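Local atomic coordinates of MIP07328p (Drosophila melanogaster, PDB entry 6FKK), a protein that probably acts as a membrane-anchored axon guidance cue, binding semaphorin receptors and repelling growing axons. Residues F209-L214 with Y226-R231; F250-L255 with H361-E366; F265-I270 with F289-N294. All blocks are in the same frame, centred on the assembly; numbering follows the deposited sequence.

Contact 1 of 3, residues F209-L214 with Y226-R231; sequences FFFREL and YSRVAR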
loop_
_atom_site.group_PDB
_atom_site.type_symbol
_atom_site.label_atom_id
_atom_site.label_comp_id
_atom_site.label_asym_id
_atom_site.label_seq_id
_atom_site.Cartn_x
_atom_site.Cartn_y
_atom_site.Cartn_z
ATOM N N PHE A 209 5.599 2.529 -8.783
ATOM C CA PHE A 209 5.631 3.336 -7.572
ATOM C C PHE A 209 4.316 4.087 -7.428
ATOM O O PHE A 209 3.769 4.591 -8.413
ATOM C CB PHE A 209 6.798 4.330 -7.591
ATOM C CG PHE A 209 8.150 3.678 -7.621
ATOM C CD1 PHE A 209 8.727 3.310 -8.825
ATOM C CD2 PHE A 209 8.844 3.436 -6.447
ATOM C CE1 PHE A 209 9.968 2.710 -8.859
ATOM C CE2 PHE A 209 10.087 2.836 -6.474
ATOM C CZ PHE A 209 10.650 2.471 -7.682
ATOM N N PHE A 210 3.813 4.161 -6.199
ATOM C CA PHE A 210 2.566 4.849 -5.897
ATOM C C PHE A 210 2.842 5.960 -4.896
ATOM O O PHE A 210 3.482 5.724 -3.865
ATOM C CB PHE A 210 1.519 3.875 -5.351
ATOM C CG PHE A 210 1.112 2.813 -6.334
ATOM C CD1 PHE A 210 1.869 1.663 -6.486
ATOM C CD2 PHE A 210 -0.023 2.969 -7.114
ATOM C CE1 PHE A 210 1.501 0.687 -7.392
ATOM C CE2 PHE A 210 -0.397 1.996 -8.020
ATOM C CZ PHE A 210 0.366 0.854 -8.160
ATOM N N PHE A 211 2.362 7.164 -5.200
ATOM C CA PHE A 211 2.654 8.325 -4.372
ATOM C C PHE A 211 1.651 9.427 -4.684
ATOM O O PHE A 211 0.913 9.368 -5.669
ATOM C CB PHE A 211 4.086 8.822 -4.596
ATOM C CG PHE A 211 4.357 9.289 -6.001
ATOM C CD1 PHE A 211 4.732 8.387 -6.984
ATOM C CD2 PHE A 211 4.245 10.630 -6.334
ATOM C CE1 PHE A 211 4.983 8.812 -8.276
ATOM C CE2 PHE A 211 4.496 11.062 -7.624
ATOM C CZ PHE A 211 4.866 10.152 -8.596
ATOM N N ARG A 212 1.640 10.439 -3.820
ATOM C CA ARG A 212 0.882 11.661 -4.028
ATOM C C ARG A 212 1.855 12.826 -4.135
ATOM O O ARG A 212 2.916 12.825 -3.502
ATOM C CB ARG A 212 -0.118 11.902 -2.891
ATOM C CG ARG A 212 0.516 11.974 -1.514
ATOM C CD ARG A 212 -0.539 12.106 -0.424
ATOM N NE ARG A 212 0.057 12.222 0.905
ATOM C CZ ARG A 212 0.350 11.185 1.684
ATOM N NH1 ARG A 212 0.100 9.952 1.265
ATOM N NH2 ARG A 212 0.891 11.379 2.879
ATOM N N GLU A 213 1.499 13.815 -4.949
ATOM C CA GLU A 213 2.405 14.922 -5.221
ATOM C C GLU A 213 1.594 16.145 -5.623
ATOM O O GLU A 213 0.397 16.059 -5.904
ATOM C CB GLU A 213 3.408 14.564 -6.321
ATOM C CG GLU A 213 2.771 14.376 -7.688
ATOM C CD GLU A 213 3.789 14.347 -8.813
ATOM O OE1 GLU A 213 3.426 13.931 -9.934
ATOM O OE2 GLU A 213 4.950 14.744 -8.576
ATOM N N LEU A 214 2.274 17.289 -5.650
ATOM C CA LEU A 214 1.664 18.517 -6.131
ATOM C C LEU A 214 1.438 18.444 -7.636
ATOM O O LEU A 214 2.128 17.719 -8.358
ATOM C CB LEU A 214 2.541 19.722 -5.792
ATOM C CG LEU A 214 2.752 19.993 -4.300
ATOM C CD1 LEU A 214 3.660 21.199 -4.095
ATOM C CD2 LEU A 214 1.418 20.187 -3.592
ATOM N N TYR A 226 -2.396 15.399 -6.242
ATOM C CA TYR A 226 -2.913 14.314 -7.061
ATOM C C TYR A 226 -2.157 13.031 -6.741
ATOM O O TYR A 226 -0.983 13.060 -6.360
ATOM C CB TYR A 226 -2.788 14.623 -8.562
ATOM C CG TYR A 226 -3.748 15.677 -9.073
ATOM C CD1 TYR A 226 -4.883 16.022 -8.354
ATOM C CD2 TYR A 226 -3.520 16.319 -10.282
ATOM C CE1 TYR A 226 -5.761 16.986 -8.820
ATOM C CE2 TYR A 226 -4.392 17.282 -10.757
ATOM C CZ TYR A 226 -5.510 17.612 -10.023
ATOM O OH TYR A 226 -6.381 18.570 -10.495
ATOM N N SER A 227 -2.841 11.902 -6.897
ATOM C CA SER A 227 -2.246 10.592 -6.680
ATOM C C SER A 227 -1.787 10.012 -8.012
ATOM O O SER A 227 -2.502 10.092 -9.015
ATOM C CB SER A 227 -3.238 9.646 -6.004
ATOM O OG SER A 227 -3.672 10.173 -4.764
ATOM N N ARG A 228 -0.590 9.429 -8.017
ATOM C CA ARG A 228 0.040 8.970 -9.245
ATOM C C ARG A 228 0.515 7.532 -9.103
ATOM O O ARG A 228 0.810 7.059 -8.002
ATOM C CB ARG A 228 1.245 9.841 -9.629
ATOM C CG ARG A 228 1.034 11.339 -9.507
ATOM C CD ARG A 228 0.285 11.913 -10.692
ATOM N NE ARG A 228 0.547 13.342 -10.835
ATOM C CZ ARG A 228 -0.059 14.130 -11.716
ATOM N NH1 ARG A 228 -0.972 13.628 -12.535
ATOM N NH2 ARG A 228 0.245 15.419 -11.776
ATOM N N VAL A 229 0.591 6.845 -10.238
ATOM C CA VAL A 229 1.350 5.609 -10.370
ATOM C C VAL A 229 2.430 5.848 -11.414
ATOM O O VAL A 229 2.148 6.360 -12.503
ATOM C CB VAL A 229 0.458 4.407 -10.744
ATOM C CG1 VAL A 229 -0.364 4.692 -11.996
ATOM C CG2 VAL A 229 1.306 3.157 -10.929
ATOM N N ALA A 230 3.670 5.516 -11.068
ATOM C CA ALA A 230 4.801 5.682 -11.965
ATOM C C ALA A 230 5.497 4.342 -12.151
ATOM O O ALA A 230 5.386 3.443 -11.314
ATOM C CB ALA A 230 5.788 6.729 -11.433
ATOM N N ARG A 231 6.215 4.210 -13.265
ATOM C CA ARG A 231 6.880 2.955 -13.584
ATOM C C ARG A 231 8.247 3.230 -14.193
ATOM O O ARG A 231 8.505 4.300 -14.750
ATOM C CB ARG A 231 6.044 2.091 -14.540
ATOM C CG ARG A 231 6.247 2.386 -16.016
ATOM C CD ARG A 231 5.394 1.459 -16.863
ATOM N NE ARG A 231 5.651 1.618 -18.291
ATOM C CZ ARG A 231 5.001 0.953 -19.241
ATOM N NH1 ARG A 231 4.054 0.087 -18.909
ATOM N NH2 ARG A 231 5.295 1.153 -20.518
#

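Contact 2 of 3, residues F250-L255 with H361-E366; sequences FLKARL and HPLMEE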
loop_
_atom_site.group_PDB
_atom_site.type_symbol
_atom_site.label_atom_id
_atom_site.label_comp_id
_atom_site.label_asym_id
_atom_site.label_seq_id
_atom_site.Cartn_x
_atom_site.Cartn_y
_atom_site.Cartn_z
ATOM N N PHE A 250 11.023 6.548 -17.342
ATOM C CA PHE A 250 10.174 7.030 -16.259
ATOM C C PHE A 250 8.908 7.653 -16.830
ATOM O O PHE A 250 8.969 8.663 -17.541
ATOM C CB PHE A 250 10.922 8.039 -15.389
ATOM C CG PHE A 250 10.109 8.558 -14.233
ATOM C CD1 PHE A 250 10.036 7.846 -13.046
ATOM C CD2 PHE A 250 9.420 9.755 -14.330
ATOM C CE1 PHE A 250 9.291 8.320 -11.979
ATOM C CE2 PHE A 250 8.673 10.233 -13.268
ATOM C CZ PHE A 250 8.610 9.513 -12.090
ATOM N N LEU A 251 7.764 7.050 -16.516
ATOM C CA LEU A 251 6.458 7.579 -16.872
ATOM C C LEU A 251 5.554 7.505 -15.651
ATOM O O LEU A 251 5.763 6.686 -14.753
ATOM C CB LEU A 251 5.828 6.806 -18.037
ATOM C CG LEU A 251 6.568 6.836 -19.373
ATOM C CD1 LEU A 251 5.896 5.909 -20.369
ATOM C CD2 LEU A 251 6.613 8.254 -19.909
ATOM N N LYS A 252 4.543 8.372 -15.620
ATOM C CA LYS A 252 3.573 8.362 -14.535
ATOM C C LYS A 252 2.197 8.728 -15.069
ATOM O O LYS A 252 2.062 9.415 -16.085
ATOM C CB LYS A 252 3.964 9.316 -13.400
ATOM C CG LYS A 252 4.094 10.775 -13.802
ATOM C CD LYS A 252 4.482 11.627 -12.602
ATOM C CE LYS A 252 4.637 13.092 -12.972
ATOM N NZ LYS A 252 5.035 13.919 -11.798
ATOM N N ALA A 253 1.173 8.257 -14.363
ATOM C CA ALA A 253 -0.212 8.532 -14.707
ATOM C C ALA A 253 -0.988 8.808 -13.431
ATOM O O ALA A 253 -0.632 8.322 -12.353
ATOM C CB ALA A 253 -0.848 7.366 -15.473
ATOM N N ARG A 254 -2.048 9.598 -13.558
ATOM C CA ARG A 254 -2.886 9.915 -12.412
ATOM C C ARG A 254 -3.815 8.750 -12.098
ATOM O O ARG A 254 -4.306 8.067 -13.000
ATOM C CB ARG A 254 -3.705 11.178 -12.676
ATOM C CG ARG A 254 -4.583 11.587 -11.506
ATOM C CD ARG A 254 -5.489 12.750 -11.856
ATOM N NE ARG A 254 -6.332 13.126 -10.724
ATOM C CZ ARG A 254 -7.265 14.071 -10.768
ATOM N NH1 ARG A 254 -7.479 14.742 -11.891
ATOM N NH2 ARG A 254 -7.984 14.344 -9.687
ATOM N N LEU A 255 -4.042 8.520 -10.809
ATOM C CA LEU A 255 -5.034 7.554 -10.364
ATOM C C LEU A 255 -6.366 8.262 -10.149
ATOM O O LEU A 255 -6.413 9.369 -9.603
ATOM C CB LEU A 255 -4.581 6.866 -9.078
ATOM C CG LEU A 255 -3.340 5.981 -9.196
ATOM C CD1 LEU A 255 -2.955 5.441 -7.832
ATOM C CD2 LEU A 255 -3.593 4.843 -10.168
ATOM N N HIS A 361 8.025 14.949 -21.139
ATOM C CA HIS A 361 6.634 14.504 -21.066
ATOM C C HIS A 361 6.543 13.212 -20.264
ATOM O O HIS A 361 6.249 12.144 -20.813
ATOM C CB HIS A 361 6.048 14.310 -22.465
ATOM C CG HIS A 361 6.365 15.423 -23.416
ATOM N ND1 HIS A 361 7.538 15.473 -24.137
ATOM C CD2 HIS A 361 5.660 16.524 -23.766
ATOM C CE1 HIS A 361 7.542 16.557 -24.891
ATOM N NE2 HIS A 361 6.414 17.212 -24.684
ATOM N N PRO A 362 6.779 13.273 -18.949
ATOM C CA PRO A 362 6.667 12.060 -18.132
ATOM C C PRO A 362 5.249 11.747 -17.687
ATOM O O PRO A 362 5.019 10.667 -17.127
ATOM C CB PRO A 362 7.558 12.378 -16.929
ATOM C CG PRO A 362 7.381 13.849 -16.751
ATOM C CD PRO A 362 7.195 14.435 -18.139
ATOM N N LEU A 363 4.296 12.645 -17.917
ATOM C CA LEU A 363 2.929 12.482 -17.442
ATOM C C LEU A 363 2.022 12.076 -18.595
ATOM O O LEU A 363 2.008 12.732 -19.643
ATOM C CB LEU A 363 2.423 13.773 -16.799
ATOM C CG LEU A 363 0.990 13.743 -16.272
ATOM C CD1 LEU A 363 0.824 12.630 -15.256
ATOM C CD2 LEU A 363 0.630 15.087 -15.665
ATOM N N MET A 364 1.268 10.999 -18.397
ATOM C CA MET A 364 0.356 10.509 -19.417
ATOM C C MET A 364 -0.957 11.283 -19.378
ATOM O O MET A 364 -1.397 11.753 -18.325
ATOM C CB MET A 364 0.092 9.015 -19.226
ATOM C CG MET A 364 1.354 8.170 -19.129
ATOM S SD MET A 364 2.388 8.270 -20.602
ATOM C CE MET A 364 1.272 7.612 -21.836
ATOM N N GLU A 365 -1.586 11.407 -20.550
ATOM C CA GLU A 365 -2.796 12.216 -20.666
ATOM C C GLU A 365 -3.947 11.610 -19.870
ATOM O O GLU A 365 -4.599 12.298 -19.076
ATOM C CB GLU A 365 -3.182 12.370 -22.138
ATOM C CG GLU A 365 -4.459 13.169 -22.375
ATOM C CD GLU A 365 -4.301 14.647 -22.063
ATOM O OE1 GLU A 365 -3.148 15.127 -22.002
ATOM O OE2 GLU A 365 -5.331 15.330 -21.882
ATOM N N GLU A 366 -4.207 10.323 -20.067
ATOM C CA GLU A 366 -5.349 9.668 -19.452
ATOM C C GLU A 366 -5.018 9.188 -18.045
ATOM O O GLU A 366 -3.875 8.838 -17.737
ATOM C CB GLU A 366 -5.820 8.490 -20.306
ATOM C CG GLU A 366 -6.367 8.897 -21.666
ATOM C CD GLU A 366 -7.544 9.851 -21.559
ATOM O OE1 GLU A 366 -8.360 9.693 -20.626
ATOM O OE2 GLU A 366 -7.648 10.764 -22.406
#

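Contact 3 of 3, residues F265-I270 with F289-N294; sequences FYFDEI and FTTSVN. With NAG (2-acetamido-2-deoxy-beta-D-glucopyranose), chain B.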
loop_
_atom_site.group_PDB
_atom_site.type_symbol
_atom_site.label_atom_id
_atom_site.label_comp_id
_atom_site.label_asym_id
_atom_site.label_seq_id
_atom_site.Cartn_x
_atom_site.Cartn_y
_atom_site.Cartn_z
ATOM N N PHE A 265 -16.896 13.572 -7.375
ATOM C CA PHE A 265 -16.303 13.809 -6.062
ATOM C C PHE A 265 -15.016 12.998 -5.971
ATOM O O PHE A 265 -15.058 11.767 -5.896
ATOM C CB PHE A 265 -17.280 13.427 -4.952
ATOM C CG PHE A 265 -16.819 13.813 -3.574
ATOM C CD1 PHE A 265 -16.052 12.943 -2.817
ATOM C CD2 PHE A 265 -17.157 15.043 -3.035
ATOM C CE1 PHE A 265 -15.626 13.295 -1.550
ATOM C CE2 PHE A 265 -16.734 15.400 -1.767
ATOM C CZ PHE A 265 -15.967 14.523 -1.024
ATOM N N TYR A 266 -13.878 13.685 -5.960
ATOM C CA TYR A 266 -12.580 13.028 -6.030
ATOM C C TYR A 266 -11.991 12.794 -4.645
ATOM O O TYR A 266 -12.153 13.613 -3.734
ATOM C CB TYR A 266 -11.595 13.857 -6.857
ATOM C CG TYR A 266 -11.899 13.903 -8.335
ATOM C CD1 TYR A 266 -12.783 14.839 -8.853
ATOM C CD2 TYR A 266 -11.286 13.023 -9.216
ATOM C CE1 TYR A 266 -13.054 14.891 -10.207
ATOM C CE2 TYR A 266 -11.550 13.067 -10.572
ATOM C CZ TYR A 266 -12.435 14.002 -11.062
ATOM O OH TYR A 266 -12.703 14.052 -12.410
ATOM N N PHE A 267 -11.306 11.665 -4.498
ATOM C CA PHE A 267 -10.426 11.390 -3.366
ATOM C C PHE A 267 -9.012 11.382 -3.939
ATOM O O PHE A 267 -8.568 10.380 -4.506
ATOM C CB PHE A 267 -10.776 10.064 -2.695
ATOM C CG PHE A 267 -12.201 9.971 -2.220
ATOM C CD1 PHE A 267 -13.212 9.598 -3.090
ATOM C CD2 PHE A 267 -12.524 10.228 -0.897
ATOM C CE1 PHE A 267 -14.521 9.500 -2.656
ATOM C CE2 PHE A 267 -13.833 10.134 -0.457
ATOM C CZ PHE A 267 -14.832 9.769 -1.338
ATOM N N ASP A 268 -8.308 12.505 -3.802
ATOM C CA ASP A 268 -7.095 12.749 -4.571
ATOM C C ASP A 268 -5.803 12.433 -3.829
ATOM O O ASP A 268 -4.732 12.509 -4.439
ATOM C CB ASP A 268 -7.055 14.210 -5.034
ATOM C CG ASP A 268 -7.951 14.468 -6.226
ATOM O OD1 ASP A 268 -8.072 13.567 -7.083
ATOM O OD2 ASP A 268 -8.528 15.575 -6.308
ATOM N N GLU A 269 -5.862 12.085 -2.546
ATOM C CA GLU A 269 -4.658 11.867 -1.745
ATOM C C GLU A 269 -4.597 10.405 -1.313
ATOM O O GLU A 269 -5.241 10.009 -0.336
ATOM C CB GLU A 269 -4.629 12.808 -0.543
ATOM C CG GLU A 269 -4.514 14.276 -0.923
ATOM C CD GLU A 269 -4.251 15.173 0.270
ATOM O OE1 GLU A 269 -4.401 14.701 1.417
ATOM O OE2 GLU A 269 -3.890 16.349 0.059
ATOM N N ILE A 270 -3.812 9.608 -2.040
ATOM C CA ILE A 270 -3.639 8.205 -1.691
ATOM C C ILE A 270 -2.868 8.098 -0.380
ATOM O O ILE A 270 -2.017 8.939 -0.057
ATOM C CB ILE A 270 -2.929 7.456 -2.834
ATOM C CG1 ILE A 270 -3.016 5.944 -2.630
ATOM C CG2 ILE A 270 -1.480 7.896 -2.951
ATOM C CD1 ILE A 270 -2.588 5.156 -3.847
ATOM N N PHE A 289 -7.753 6.201 -0.187
ATOM C CA PHE A 289 -7.663 7.604 -0.564
ATOM C C PHE A 289 -8.422 8.466 0.435
ATOM O O PHE A 289 -9.466 8.059 0.954
ATOM C CB PHE A 289 -8.233 7.843 -1.968
ATOM C CG PHE A 289 -7.481 7.147 -3.065
ATOM C CD1 PHE A 289 -7.681 5.800 -3.316
ATOM C CD2 PHE A 289 -6.597 7.851 -3.867
ATOM C CE1 PHE A 289 -6.999 5.163 -4.333
ATOM C CE2 PHE A 289 -5.911 7.218 -4.887
ATOM C CZ PHE A 289 -6.112 5.872 -5.119
ATOM N N THR A 290 -7.895 9.661 0.694
ATOM C CA THR A 290 -8.578 10.672 1.485
ATOM C C THR A 290 -8.732 11.944 0.662
ATOM O O THR A 290 -8.026 12.156 -0.328
ATOM C CB THR A 290 -7.826 10.984 2.789
ATOM O OG1 THR A 290 -6.485 11.397 2.490
ATOM C CG2 THR A 290 -7.792 9.766 3.703
ATOM N N THR A 291 -9.669 12.791 1.079
ATOM C CA THR A 291 -9.879 14.058 0.398
ATOM C C THR A 291 -8.879 15.098 0.888
ATOM O O THR A 291 -8.228 14.941 1.924
ATOM C CB THR A 291 -11.299 14.578 0.619
ATOM O OG1 THR A 291 -11.481 14.904 2.003
ATOM C CG2 THR A 291 -12.318 13.533 0.212
ATOM N N SER A 292 -8.766 16.178 0.120
ATOM C CA SER A 292 -7.896 17.278 0.489
ATOM C C SER A 292 -8.566 18.126 1.574
ATOM O O SER A 292 -9.715 17.899 1.960
ATOM C CB SER A 292 -7.529 18.093 -0.748
ATOM O OG SER A 292 -6.930 17.264 -1.732
ATOM N N VAL A 293 -7.825 19.119 2.075
ATOM C CA VAL A 293 -8.232 19.838 3.277
ATOM C C VAL A 293 -9.463 20.705 3.062
ATOM O O VAL A 293 -10.097 21.125 4.032
ATOM C CB VAL A 293 -7.050 20.685 3.786
ATOM C CG1 VAL A 293 -5.877 19.789 4.142
ATOM C CG2 VAL A 293 -6.637 21.697 2.729
ATOM N N ASN A 294 -9.825 20.994 1.813
ATOM C CA ASN A 294 -10.931 21.908 1.546
ATOM C C ASN A 294 -12.245 21.161 1.405
ATOM O O ASN A 294 -13.238 21.508 2.055
ATOM C CB ASN A 294 -10.663 22.700 0.264
ATOM C CG ASN A 294 -10.144 21.816 -0.840
ATOM O OD1 ASN A 294 -10.921 21.270 -1.617
ATOM N ND2 ASN A 294 -8.825 21.600 -0.858
HETATM C C1 NAG B . -12.287 10.174 -13.380
HETATM C C2 NAG B . -12.245 11.139 -14.557
HETATM C C3 NAG B . -13.580 11.875 -14.695
HETATM C C4 NAG B . -14.761 10.906 -14.663
HETATM C C5 NAG B . -14.630 9.927 -13.500
HETATM C C6 NAG B . -15.684 8.844 -13.511
HETATM C C7 NAG B . -10.039 12.053 -15.140
HETATM C C8 NAG B . -9.024 13.117 -14.846
HETATM N N2 NAG B . -11.155 12.090 -14.406
HETATM O O3 NAG B . -13.547 12.596 -15.922
HETATM O O4 NAG B . -15.982 11.608 -14.450
HETATM O O5 NAG B . -13.358 9.273 -13.544
HETATM O O6 NAG B . -15.614 8.060 -14.693
HETATM O O7 NAG B . -9.854 11.201 -16.003
#

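Contact 1 of 3, residues F209-L214 with Y226-R231
Phe-211 meets Arg-228 with a ring face: CB of the arginine stands 3.8 Å above the plane of the phenylalanine ring, displaced toward the rim, in a CH-pi contact. The two side chains run obliquely past each other, and ring and guanidinium planes lie 60° apart. CG of Phe-211 sits between its own backbone N and carbonyl carbon (chi1 62°), which swings the ring over the neighbouring strand and brings its CE1 edge within 3.9 Å of Ala-230 CB. Phe-197 adds a further ring to this cluster.

Next along the same face, Glu-213 crosses Arg-228 nearly at a right angle. Its OE1 takes the NE hydrogen through the anti lone pair, at 3.1 Å from Arg-228 NE to Glu-213 OE1, in a salt bridge whose hydrogen bond is bent, OE1 lying 26° out of the guanidinium plane. OE1 also receives Lys-252 NZ, while Arg-228 turns NH1 to Glu-217, so the buried charges are shared out among several partners.

This is the antiparallel hairpin of strands 206-214 and 225-233, part of a blade of the sema beta-propeller. Three hydrogen-bonded pairs hold it, Phe-209 with Ala-230, Phe-211 with Arg-228 and Glu-213 with Tyr-226, each linked in both directions.

The other face of the sheet carries Phe-210 and Val-229, which lie alongside each other and point the same way. Val-229 CG2, placed anti to its backbone N, lies over the Phe-210 ring, 3.6 Å from Phe-210 CE2. On this face too, Ser-227 OG leaves the hairpin to hydrogen-bond with Asp-268 O and Ile-270 N.

Contact 2 of 3, residues F250-L255 with H361-E366
Lys-252 and its neighbours across the contact, Pro-362 and Met-364, are joined first by backbone hydrogen bonds. The amide of Lys-252 reaches the carbonyl of the proline, at 2.8 Å between Lys-252 N and Pro-362 O. Its own carbonyl is then met by the amide of the methionine, 2.9 Å separating Lys-252 O from Met-364 N. Leu-363, held between these two bonds, bridges to Lys-252 as a single beta bridge, and weaker CA-H...O contacts from Leu-251 and Leu-363 accompany the pair.

Apolar contacts surround this polar centre. Pro-362 CB comes to the edge of the Phe-250 ring, 4.1 Å from Phe-250 CD2. Leu-363 CD1 comes down across the lysine stem, 4.0 Å from Lys-252 CG, and also packs on Lys-252 O. Met-364 CG, anti to its carbonyl carbon (chi1 -53°), lies against Lys-252 O; the bend at chi2 then sets Met-364 SD 4.2 Å from Leu-251 CD1. Ala-253 CB meets Met-364 CB at a similar distance.

Charge is handled beyond the two segments. With CG between backbone N and carbonyl carbon (chi1 60°) and the rest extended, Lys-252 carries NZ past Pro-362 to Glu-213 and to the carbonyls of Lys-190 and Gln-191. Glu-365 pairs with Lys-318.

Segment 361-366 follows helix 352-360 and belongs to the long insertion between strands 298-305 and 377-380. An insertion from one propeller blade, laid here along strand 251-259 of the preceding blade, is consistent with the extrusion characteristic of sema domains.

Contact 3 of 3, residues F265-I270 with F289-N294
Phe-289 reaches from Phe-267 to Ile-270. Its CB abuts Phe-267 CB at 3.5 Å. Further out, Phe-289 CD2 lies 3.3 Å from Phe-267 O, which approaches the ring obliquely. Phe-289 CE2 touches Ile-270 CB at 3.6 Å, and CZ at the tip meets Ile-270 CD1. Ile-270 CG1, anti to its backbone N (chi1 -167°), covers one ring face in a CH-pi contact.

Glu-269 and Thr-290 pair antiparallel, each amide bonding to the other's carbonyl, near the end of the hairpin of strands 265-279 and 282-290 in the sema propeller. Beyond it Thr-291 CG2 packs on Phe-267 CD2 and Phe-265 CE1. The extended Glu-269 side chain passes obliquely across Thr-290, its CB 3.5 Å from Thr-290 O and its OE2 toward Ser-292 OG. An alanine here, lacking CG and the carboxylate, is likely to open a gap beside Ser-292 OG and leave that already poorly ordered residue freer to move.

On the outer side, Tyr-266 OH accepts a hydrogen bond from N2 of a glycan sugar, 3.2 Å from NAG N2 to Tyr-266 OH. The chemistry is therefore divided: mainly hydrocarbon packing around Phe-289, with one backbone carbonyl, Phe-267 O, against the ring, and polar groups at Glu-269 and at the sugar.

How the contacts relate
All three contacts reach one sheet of the sema propeller, contact 2 through a loop. Contact 1 comes first along the chain; contact 3 follows, lying between the two segments of contact 2 in sequence. The centres of contacts 1 and 2 are about 9 Å apart, those of 1 and 3 about 13 Å, and those of 2 and 3 about 19 Å. Strand 251-259 connects them: it borders strand 225-233 of contact 1 and strand 265-279 of contact 3, and carries contact 2. Charged pairs reinforce the joints, Arg-254 binding Asp-268 across contacts 2 and 3. Neighbouring blades and the insertion thus form one framework, a case of distant sequence brought together around a shared strand.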